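Local coordinates for protein 3',5'-cyclic-nucleotide phosphodiesterase 1 (Saccharomyces cerevisiae, PDB 4OJV) that belongs to the class-II cyclic-nucleotide phosphodiesterases, enzymes of the metallo-beta-lactamase-like superfamily that hold a pair of zinc ions at one edge of a beta-sandwich, at residues W156-T161 / Y224-I229; S67-D72 / R334-T339; E148-K153 / S183-L188. All blocks are in the same frame, centred on the assembly; numbering follows the deposited sequence.

Contact 1: residues W156-T161 / Y224-I229; sequences WGLPHT and YSTFYI
The hydroxyl of T226, packed against the ring of H160, is gripped by two oxygens: a bridging water donates to T226 OG1 over 2.8 Å, and the backbone O of T127 pairs with the same atom. This join lies inside the beta-sandwich of the metallo-beta-lactamase-like fold, where the turn from strand 153-157 into helix 159-169 meets strand 222-232 of the other sheet. The water also accepts from L158 N, at the N-cap position, and lies 2.8 Å from T161 OG1, so it ties the first turn of the helix to the strand.

H160 adopts the cramped rotamer with CG lying between its backbone N and carbonyl carbon (chi1 75°), which swings the imidazole onto the strand. Y224 CB sits over the middle of one ring face, 3.7 Å from the centroid, as a CH-pi contact, while T226 OG1 meets the ring at its edge, 3.4 Å from H160 CE1. H160 NE2 bonds to T127 O, and Y228 OH to I126 O; together with T226 they hold the backbone just ahead of the zinc ligand H128, consistent with a second-shell role. L158 CD1 rests against the methyl of T226, whose CG2 in turn covers the rim of the Y228 ring. The phenol reaches across to G157, with Y228 OH 3.6 Å from G157 CA.

Contact 2: residues S67-D72 / R334-T339; sequences SFYEHD and RDPRLT
Y69 lays one face of its ring across the start of helix 336-350, crossing D335 and P336 at roughly right angles, and so docks the hairpin loop between strands 64-66 and 73-75 on a capped helix N-terminus. D335 CA and P336 CD both stand over that face, each 3.7 Å from the centroid and displaced toward the rim, as two CH-pi contacts. The ring is tilted 37° against the carboxylate of D335, whose CB and CG pass beside Y69 CD1.

That carboxylate is the N-cap, and three donors of R337 and one of S67 hold it. D335 CG lies opposite the backbone N (chi1 -169°), which goes with the carboxylate facing S67. R337 N and R337 NE both bond to D335 OD1, the first on its anti side and the second through the syn lone pair; R337 NH2 takes the syn side of D335 OD2 at 2.8 Å. The guanidinium thus grips the acid side-on, with both oxygens almost in its plane. The anti side of D335 OD2 is left for S67 OG, which donates across the contact over 2.6 Å, slightly out of the carboxylate plane. The arginine and the helix start would both be expected to favour the charged form of D335. R337 NH2 additionally bonds to P66 O, and M111 of the second subunit packs against Y69, placing this loop at the dimer interface.

Toward the solvent, E70 and R334 cross obliquely, their carboxylate and guanidinium planes 73° apart. Their salt bridge is long, 3.6 Å from E70 OE1 to R334 NE, and a water spans the same two atoms; E342 takes R334 NH2. A second water accepts from D335 N at 2.8 Å and donates to E70 OE1 at 2.7 Å.

Contact 3: residues E148-K153 / S183-L188; sequences ENSKKK and SRKLKL
K153 and L186 pair in parallel, with K153 N donating to K185 O over 2.8 Å, nearly straight at 170°, and K187 N returning a 3.0 Å bond to K153 O. These bonds open the pairing of strands 153-157 and 186-190, the latter the outermost strand of its sheet within the chain. CA-H groups supplement them: L186 CA lies 3.4 Å from K153 O.

Ahead of the strand, the backbone of S183-K185 turns through R184, whose phi is positive, and offers its carbonyls to lysines. The chain of K152 runs out fully extended, so that its ammonium reaches back to the loop: K152 NZ donates to S183 O over 2.8 Å, approaching almost end-on to the carbonyl, while K152 CD brushes R184 O. That neighbouring carbonyl takes K187 NZ at 2.7 Å, in the carbonyl plane, because the K187 chain bends at its last torsion (chi4 74°). The two ammonium groups consequently sit only 4.2 Å apart, NZ to NZ, a repulsion presumably eased by the carbonyl each holds. K187 NZ also donates to a water that in turn donates to K153 O.

Further back along the loop, K185 stretches alongside S150, the hydroxyl S150 OG touching its methylenes at 3.3 Å from K185 CD; K185 NZ bonds weakly to Q147 O. K153 CB and L186 CD1 meet on one face of the sheet, after which the K153 chain leads away to a cation-pi contact with F118.

The two strands are joined through helix 159-169 as a beta-alpha-beta crossover: L188 packs on I162, L165 and Q166 of that helix, and L186 and L188 both touch I155 of strand 153-157.

Contact 1 is core, contacts 2 and 3 lie nearer the surface, and contact 2 also borders the second subunit. Contacts 1 and 3 share strand 153-157, on its C-terminal and N-terminal ends respectively, with their centres about 22 Å apart; contact 3 pairs it with its neighbour in the same sheet, whereas contact 1 links its end to the opposite sheet, close to the zinc site. Contact 2 is on the other side of the chain's centre from both. Chemistry follows location: a bridging water, hydroxyls and an imidazole in contact 1, a capped helix start with charged pairs in contact 2, and backbone pairing edged by lysines in contact 3.

Contact 1: residues W156-T161 / Y224-I229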
loop_
_atom_site.group_PDB
_atom_site.type_symbol
_atom_site.label_atom_id
_atom_site.label_comp_id
_atom_site.label_asym_id
_atom_site.label_seq_id
_atom_site.Cartn_x
_atom_site.Cartn_y
_atom_site.Cartn_z
ATOM N N TRP A 156 -18.821 4.917 1.987
ATOM C CA TRP A 156 -19.659 5.990 1.466
ATOM C C TRP A 156 -18.913 6.809 0.459
ATOM O O TRP A 156 -17.699 7.024 0.578
ATOM C CB TRP A 156 -20.065 6.928 2.583
ATOM C CG TRP A 156 -20.794 6.305 3.733
ATOM C CD1 TRP A 156 -20.254 5.734 4.876
ATOM C CD2 TRP A 156 -22.243 6.218 3.903
ATOM N NE1 TRP A 156 -21.247 5.307 5.722
ATOM C CE2 TRP A 156 -22.465 5.572 5.196
ATOM C CE3 TRP A 156 -23.341 6.606 3.142
ATOM C CZ2 TRP A 156 -23.741 5.320 5.684
ATOM C CZ3 TRP A 156 -24.623 6.352 3.643
ATOM C CH2 TRP A 156 -24.815 5.720 4.882
ATOM N N GLY A 157 -19.634 7.349 -0.517
ATOM C CA GLY A 157 -19.036 8.257 -1.482
ATOM C C GLY A 157 -20.086 8.826 -2.404
ATOM O O GLY A 157 -21.226 8.360 -2.425
ATOM N N LEU A 158 -19.702 9.834 -3.166
ATOM C CA LEU A 158 -20.514 10.290 -4.279
ATOM C C LEU A 158 -20.506 9.214 -5.370
ATOM O O LEU A 158 -19.649 8.330 -5.364
ATOM C CB LEU A 158 -19.973 11.624 -4.804
ATOM C CG LEU A 158 -20.078 12.837 -3.866
ATOM C CD1 LEU A 158 -19.472 14.062 -4.533
ATOM C CD2 LEU A 158 -21.510 13.105 -3.419
ATOM N N PRO A 159 -21.463 9.274 -6.320
ATOM C CA PRO A 159 -21.503 8.245 -7.370
ATOM C C PRO A 159 -20.207 8.063 -8.168
ATOM O O PRO A 159 -19.871 6.933 -8.520
ATOM C CB PRO A 159 -22.642 8.720 -8.274
ATOM C CG PRO A 159 -23.550 9.456 -7.346
ATOM C CD PRO A 159 -22.637 10.169 -6.381
ATOM N N HIS A 160 -19.459 9.131 -8.430
ATOM C CA HIS A 160 -18.213 8.994 -9.215
ATOM C C HIS A 160 -17.210 8.084 -8.534
ATOM O O HIS A 160 -16.327 7.515 -9.178
ATOM C CB HIS A 160 -17.588 10.356 -9.532
ATOM C CG HIS A 160 -16.896 11.005 -8.354
ATOM N ND1 HIS A 160 -17.493 11.936 -7.587
ATOM C CD2 HIS A 160 -15.616 10.826 -7.836
ATOM C CE1 HIS A 160 -16.637 12.333 -6.624
ATOM N NE2 HIS A 160 -15.495 11.646 -6.774
ATOM N N THR A 161 -17.341 7.953 -7.219
ATOM C CA THR A 161 -16.508 7.051 -6.437
ATOM C C THR A 161 -17.148 5.672 -6.333
ATOM O O THR A 161 -16.518 4.671 -6.658
ATOM C CB THR A 161 -16.273 7.635 -5.039
ATOM O OG1 THR A 161 -15.516 8.846 -5.161
ATOM C CG2 THR A 161 -15.525 6.660 -4.152
ATOM N N TYR A 224 -13.264 13.523 -11.011
ATOM C CA TYR A 224 -13.826 14.227 -9.866
ATOM C C TYR A 224 -13.262 13.753 -8.538
ATOM O O TYR A 224 -12.746 12.636 -8.404
ATOM C CB TYR A 224 -15.348 14.096 -9.849
ATOM C CG TYR A 224 -16.004 14.769 -11.026
ATOM C CD1 TYR A 224 -15.918 16.145 -11.196
ATOM C CD2 TYR A 224 -16.715 14.024 -11.972
ATOM C CE1 TYR A 224 -16.526 16.770 -12.284
ATOM C CE2 TYR A 224 -17.325 14.638 -13.061
ATOM C CZ TYR A 224 -17.220 16.003 -13.208
ATOM O OH TYR A 224 -17.820 16.613 -14.289
ATOM N N SER A 225 -13.380 14.632 -7.556
ATOM C CA SER A 225 -13.027 14.318 -6.191
ATOM C C SER A 225 -14.102 14.899 -5.271
ATOM O O SER A 225 -15.149 15.368 -5.752
ATOM C CB SER A 225 -11.626 14.858 -5.905
ATOM O OG SER A 225 -11.153 14.516 -4.614
ATOM N N THR A 226 -13.867 14.853 -3.957
ATOM C CA THR A 226 -14.881 15.244 -2.984
ATOM C C THR A 226 -14.227 15.986 -1.837
ATOM O O THR A 226 -13.125 15.629 -1.411
ATOM C CB THR A 226 -15.576 13.993 -2.395
ATOM O OG1 THR A 226 -15.879 13.059 -3.438
ATOM C CG2 THR A 226 -16.860 14.341 -1.633
ATOM N N PHE A 227 -14.919 17.014 -1.349
ATOM C CA PHE A 227 -14.630 17.638 -0.063
ATOM C C PHE A 227 -15.742 17.220 0.898
ATOM O O PHE A 227 -16.927 17.238 0.533
ATOM C CB PHE A 227 -14.690 19.157 -0.187
ATOM C CG PHE A 227 -13.470 19.813 -0.810
ATOM C CD1 PHE A 227 -12.443 19.100 -1.438
ATOM C CD2 PHE A 227 -13.380 21.204 -0.784
ATOM C CE1 PHE A 227 -11.356 19.768 -1.994
ATOM C CE2 PHE A 227 -12.304 21.870 -1.341
ATOM C CZ PHE A 227 -11.288 21.155 -1.947
ATOM N N TYR A 228 -15.367 16.842 2.115
ATOM C CA TYR A 228 -16.339 16.504 3.147
ATOM C C TYR A 228 -16.320 17.506 4.279
ATOM O O TYR A 228 -15.266 17.772 4.863
ATOM C CB TYR A 228 -16.021 15.129 3.728
ATOM C CG TYR A 228 -16.338 13.963 2.825
ATOM C CD1 TYR A 228 -17.647 13.515 2.671
ATOM C CD2 TYR A 228 -15.324 13.282 2.143
ATOM C CE1 TYR A 228 -17.944 12.434 1.859
ATOM C CE2 TYR A 228 -15.613 12.203 1.325
ATOM C CZ TYR A 228 -16.925 11.781 1.188
ATOM O OH TYR A 228 -17.262 10.712 0.385
ATOM N N ILE A 229 -17.495 18.040 4.606
ATOM C CA ILE A 229 -17.677 18.798 5.846
ATOM C C ILE A 229 -18.243 17.862 6.908
ATOM O O ILE A 229 -19.248 17.188 6.665
ATOM C CB ILE A 229 -18.639 19.997 5.683
ATOM C CG1 ILE A 229 -18.202 20.881 4.508
ATOM C CG2 ILE A 229 -18.740 20.784 6.994
ATOM C CD1 ILE A 229 -19.154 22.019 4.191
HETATM O O HOH W 1 -16.840 10.478 -3.260
#

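Contact 2: residues S67-D72 / R334-T339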
loop_
_atom_site.group_PDB
_atom_site.type_symbol
_atom_site.label_atom_id
_atom_site.label_comp_id
_atom_site.label_asym_id
_atom_site.label_seq_id
_atom_site.Cartn_x
_atom_site.Cartn_y
_atom_site.Cartn_z
ATOM N N SER A 67 11.884 11.848 7.233
ATOM C CA SER A 67 11.997 12.857 6.186
ATOM C C SER A 67 12.653 12.281 4.930
ATOM O O SER A 67 12.005 12.171 3.887
ATOM C CB SER A 67 12.779 14.071 6.702
ATOM O OG SER A 67 13.017 14.998 5.667
ATOM N N PHE A 68 13.937 11.926 5.040
ATOM C CA PHE A 68 14.738 11.283 3.978
ATOM C C PHE A 68 15.352 12.249 2.962
ATOM O O PHE A 68 15.779 11.841 1.878
ATOM C CB PHE A 68 13.986 10.115 3.311
ATOM C CG PHE A 68 13.475 9.098 4.295
ATOM C CD1 PHE A 68 14.356 8.363 5.086
ATOM C CD2 PHE A 68 12.111 8.896 4.456
ATOM C CE1 PHE A 68 13.885 7.436 6.008
ATOM C CE2 PHE A 68 11.632 7.958 5.361
ATOM C CZ PHE A 68 12.520 7.230 6.139
ATOM N N TYR A 69 15.431 13.524 3.334
ATOM C CA TYR A 69 16.041 14.527 2.473
ATOM C C TYR A 69 17.346 15.004 3.113
ATOM O O TYR A 69 18.272 14.212 3.256
ATOM C CB TYR A 69 15.059 15.656 2.160
ATOM C CG TYR A 69 13.876 15.167 1.342
ATOM C CD1 TYR A 69 12.773 14.551 1.949
ATOM C CD2 TYR A 69 13.864 15.314 -0.043
ATOM C CE1 TYR A 69 11.693 14.094 1.204
ATOM C CE2 TYR A 69 12.787 14.854 -0.803
ATOM C CZ TYR A 69 11.706 14.247 -0.169
ATOM O OH TYR A 69 10.620 13.807 -0.920
ATOM N N GLU A 70 17.434 16.262 3.525
ATOM C CA GLU A 70 18.648 16.736 4.206
ATOM C C GLU A 70 19.017 15.823 5.377
ATOM O O GLU A 70 20.202 15.569 5.614
ATOM C CB GLU A 70 18.484 18.188 4.640
ATOM C CG GLU A 70 18.457 19.137 3.450
ATOM C CD GLU A 70 17.974 20.522 3.804
ATOM O OE1 GLU A 70 16.917 20.648 4.449
ATOM O OE2 GLU A 70 18.659 21.497 3.425
ATOM N N HIS A 71 18.012 15.325 6.102
ATOM C CA HIS A 71 18.222 14.301 7.128
ATOM C C HIS A 71 17.189 13.221 6.988
ATOM O O HIS A 71 16.073 13.464 6.525
ATOM C CB HIS A 71 18.111 14.877 8.536
ATOM C CG HIS A 71 19.018 16.047 8.787
ATOM N ND1 HIS A 71 18.628 17.318 8.571
ATOM C CD2 HIS A 71 20.329 16.103 9.235
ATOM C CE1 HIS A 71 19.641 18.145 8.878
ATOM N NE2 HIS A 71 20.679 17.401 9.279
ATOM N N ASP A 72 17.526 12.020 7.431
ATOM C CA ASP A 72 16.553 10.942 7.420
ATOM C C ASP A 72 15.417 11.184 8.421
ATOM O O ASP A 72 14.293 10.724 8.207
ATOM C CB ASP A 72 17.240 9.596 7.655
ATOM C CG ASP A 72 18.013 9.116 6.441
ATOM O OD1 ASP A 72 17.773 9.608 5.313
ATOM O OD2 ASP A 72 18.854 8.216 6.601
ATOM N N ARG A 334 15.809 19.315 -0.602
ATOM C CA ARG A 334 15.086 19.632 0.636
ATOM C C ARG A 334 13.702 18.994 0.646
ATOM O O ARG A 334 13.029 18.909 -0.383
ATOM C CB ARG A 334 14.976 21.150 0.805
ATOM C CG ARG A 334 14.414 21.641 2.137
ATOM C CD ARG A 334 15.065 22.956 2.554
ATOM N NE ARG A 334 14.648 23.392 3.890
ATOM C CZ ARG A 334 13.682 24.264 4.134
ATOM N NH1 ARG A 334 13.006 24.815 3.133
ATOM N NH2 ARG A 334 13.397 24.585 5.391
ATOM N N ASP A 335 13.294 18.557 1.829
ATOM C CA ASP A 335 11.976 17.968 2.045
ATOM C C ASP A 335 10.905 18.921 1.508
ATOM O O ASP A 335 10.807 20.067 1.955
ATOM C CB ASP A 335 11.814 17.727 3.549
ATOM C CG ASP A 335 10.604 16.868 3.914
ATOM O OD1 ASP A 335 9.514 17.025 3.321
ATOM O OD2 ASP A 335 10.766 16.050 4.847
ATOM N N PRO A 336 10.092 18.460 0.533
ATOM C CA PRO A 336 9.125 19.380 -0.062
ATOM C C PRO A 336 8.059 19.839 0.922
ATOM O O PRO A 336 7.457 20.878 0.707
ATOM C CB PRO A 336 8.496 18.556 -1.191
ATOM C CG PRO A 336 8.710 17.141 -0.790
ATOM C CD PRO A 336 10.049 17.132 -0.105
ATOM N N ARG A 337 7.834 19.091 2.001
ATOM C CA ARG A 337 6.889 19.554 3.012
ATOM C C ARG A 337 7.384 20.853 3.653
ATOM O O ARG A 337 6.586 21.742 3.950
ATOM C CB ARG A 337 6.683 18.489 4.078
ATOM C CG ARG A 337 6.012 17.238 3.525
ATOM C CD ARG A 337 5.987 16.097 4.521
ATOM N NE ARG A 337 7.333 15.690 4.920
ATOM C CZ ARG A 337 7.589 14.824 5.891
ATOM N NH1 ARG A 337 6.582 14.256 6.552
ATOM N NH2 ARG A 337 8.846 14.532 6.203
ATOM N N LEU A 338 8.697 20.954 3.857
ATOM C CA LEU A 338 9.285 22.165 4.430
ATOM C C LEU A 338 9.242 23.306 3.419
ATOM O O LEU A 338 8.884 24.432 3.767
ATOM C CB LEU A 338 10.709 21.895 4.923
ATOM C CG LEU A 338 10.836 20.859 6.050
ATOM C CD1 LEU A 338 12.293 20.572 6.389
ATOM C CD2 LEU A 338 10.060 21.291 7.286
ATOM N N THR A 339 9.596 23.016 2.166
ATOM C CA THR A 339 9.524 24.015 1.102
ATOM C C THR A 339 8.108 24.576 0.973
ATOM O O THR A 339 7.895 25.792 0.957
ATOM C CB THR A 339 9.980 23.406 -0.230
ATOM O OG1 THR A 339 11.318 22.921 -0.082
ATOM C CG2 THR A 339 9.888 24.412 -1.376
HETATM O O HOH W 2 15.166 18.588 3.967
HETATM O O HOH W 3 16.239 22.634 5.966
#

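Contact 3: residues E148-K153 / S183-L188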
loop_
_atom_site.group_PDB
_atom_site.type_symbol
_atom_site.label_atom_id
_atom_site.label_comp_id
_atom_site.label_asym_id
_atom_site.label_seq_id
_atom_site.Cartn_x
_atom_site.Cartn_y
_atom_site.Cartn_z
ATOM N N GLU A 148 -17.888 -14.342 13.762
ATOM C CA GLU A 148 -19.300 -14.536 13.426
ATOM C C GLU A 148 -20.134 -13.323 13.844
ATOM O O GLU A 148 -20.778 -12.690 13.001
ATOM C CB GLU A 148 -19.837 -15.819 14.068
ATOM C CG GLU A 148 -21.053 -16.406 13.366
ATOM C CD GLU A 148 -21.560 -17.673 14.027
ATOM O OE1 GLU A 148 -22.011 -17.604 15.192
ATOM O OE2 GLU A 148 -21.517 -18.739 13.377
ATOM N N ASN A 149 -20.123 -13.010 15.140
ATOM C CA ASN A 149 -20.714 -11.770 15.647
ATOM C C ASN A 149 -19.851 -10.587 15.211
ATOM O O ASN A 149 -18.871 -10.224 15.869
ATOM C CB ASN A 149 -20.911 -11.815 17.172
ATOM C CG ASN A 149 -19.663 -12.258 17.923
ATOM O OD1 ASN A 149 -18.991 -13.216 17.538
ATOM N ND2 ASN A 149 -19.357 -11.563 19.014
ATOM N N SER A 150 -20.230 -9.993 14.083
ATOM C CA SER A 150 -19.332 -9.133 13.327
ATOM C C SER A 150 -19.761 -7.671 13.240
ATOM O O SER A 150 -20.915 -7.363 12.934
ATOM C CB SER A 150 -19.163 -9.692 11.912
ATOM O OG SER A 150 -20.408 -9.730 11.236
ATOM N N LYS A 151 -18.812 -6.780 13.506
ATOM C CA LYS A 151 -18.975 -5.363 13.219
ATOM C C LYS A 151 -18.858 -5.162 11.702
ATOM O O LYS A 151 -17.881 -5.593 11.086
ATOM C CB LYS A 151 -17.911 -4.538 13.949
ATOM C CG LYS A 151 -18.026 -4.543 15.469
ATOM C CD LYS A 151 -17.082 -3.512 16.066
ATOM C CE LYS A 151 -17.107 -3.516 17.585
ATOM N NZ LYS A 151 -16.005 -2.671 18.131
ATOM N N LYS A 152 -19.863 -4.518 11.114
ATOM C CA LYS A 152 -19.946 -4.345 9.662
ATOM C C LYS A 152 -19.399 -2.990 9.239
ATOM O O LYS A 152 -19.481 -2.020 9.999
ATOM C CB LYS A 152 -21.392 -4.482 9.187
ATOM C CG LYS A 152 -22.039 -5.815 9.535
ATOM C CD LYS A 152 -23.368 -5.991 8.821
ATOM C CE LYS A 152 -23.956 -7.364 9.103
ATOM N NZ LYS A 152 -25.164 -7.634 8.277
ATOM N N LYS A 153 -18.846 -2.930 8.027
ATOM C CA LYS A 153 -18.291 -1.688 7.484
ATOM C C LYS A 153 -19.058 -1.178 6.268
ATOM O O LYS A 153 -19.508 -1.956 5.422
ATOM C CB LYS A 153 -16.823 -1.861 7.103
ATOM C CG LYS A 153 -15.876 -2.243 8.237
ATOM C CD LYS A 153 -14.434 -2.016 7.794
ATOM C CE LYS A 153 -13.423 -2.887 8.521
ATOM N NZ LYS A 153 -13.102 -2.383 9.875
ATOM N N SER A 183 -23.737 -11.941 3.933
ATOM C CA SER A 183 -23.797 -11.339 5.265
ATOM C C SER A 183 -23.746 -9.814 5.225
ATOM O O SER A 183 -24.034 -9.162 6.229
ATOM C CB SER A 183 -22.695 -11.887 6.180
ATOM O OG SER A 183 -21.403 -11.583 5.691
ATOM N N ARG A 184 -23.400 -9.258 4.062
ATOM C CA ARG A 184 -23.369 -7.801 3.847
ATOM C C ARG A 184 -22.513 -7.082 4.892
ATOM O O ARG A 184 -22.855 -5.995 5.362
ATOM C CB ARG A 184 -24.787 -7.205 3.752
ATOM C CG ARG A 184 -25.687 -7.858 2.704
ATOM C CD ARG A 184 -25.154 -7.674 1.287
ATOM N NE ARG A 184 -25.898 -8.453 0.292
ATOM C CZ ARG A 184 -26.856 -7.967 -0.494
ATOM N NH1 ARG A 184 -27.220 -6.692 -0.409
ATOM N NH2 ARG A 184 -27.460 -8.764 -1.367
ATOM N N LYS A 185 -21.398 -7.711 5.245
ATOM C CA LYS A 185 -20.455 -7.147 6.211
ATOM C C LYS A 185 -19.643 -5.988 5.621
ATOM O O LYS A 185 -19.052 -5.206 6.368
ATOM C CB LYS A 185 -19.519 -8.239 6.748
ATOM C CG LYS A 185 -20.184 -9.315 7.606
ATOM C CD LYS A 185 -19.146 -10.247 8.226
ATOM C CE LYS A 185 -19.744 -11.595 8.611
ATOM N NZ LYS A 185 -18.775 -12.454 9.354
ATOM N N LEU A 186 -19.603 -5.897 4.293
ATOM C CA LEU A 186 -19.046 -4.744 3.593
ATOM C C LEU A 186 -20.088 -4.223 2.626
ATOM O O LEU A 186 -20.570 -4.974 1.779
ATOM C CB LEU A 186 -17.767 -5.105 2.836
ATOM C CG LEU A 186 -16.996 -3.909 2.255
ATOM C CD1 LEU A 186 -16.491 -2.966 3.347
ATOM C CD2 LEU A 186 -15.837 -4.386 1.399
ATOM N N LYS A 187 -20.449 -2.950 2.765
ATOM C CA LYS A 187 -21.470 -2.326 1.928
ATOM C C LYS A 187 -20.944 -1.075 1.254
ATOM O O LYS A 187 -20.134 -0.359 1.837
ATOM C CB LYS A 187 -22.681 -1.933 2.776
ATOM C CG LYS A 187 -23.497 -3.102 3.299
ATOM C CD LYS A 187 -24.728 -2.587 4.030
ATOM C CE LYS A 187 -25.482 -3.703 4.734
ATOM N NZ LYS A 187 -24.768 -4.171 5.955
ATOM N N LEU A 188 -21.408 -0.816 0.036
ATOM C CA LEU A 188 -21.160 0.441 -0.679
ATOM C C LEU A 188 -22.435 1.268 -0.682
ATOM O O LEU A 188 -23.497 0.757 -1.067
ATOM C CB LEU A 188 -20.751 0.169 -2.129
ATOM C CG LEU A 188 -19.388 -0.468 -2.397
ATOM C CD1 LEU A 188 -19.271 -0.931 -3.838
ATOM C CD2 LEU A 188 -18.281 0.528 -2.106
HETATM O O HOH W 4 -22.149 -3.244 6.182
#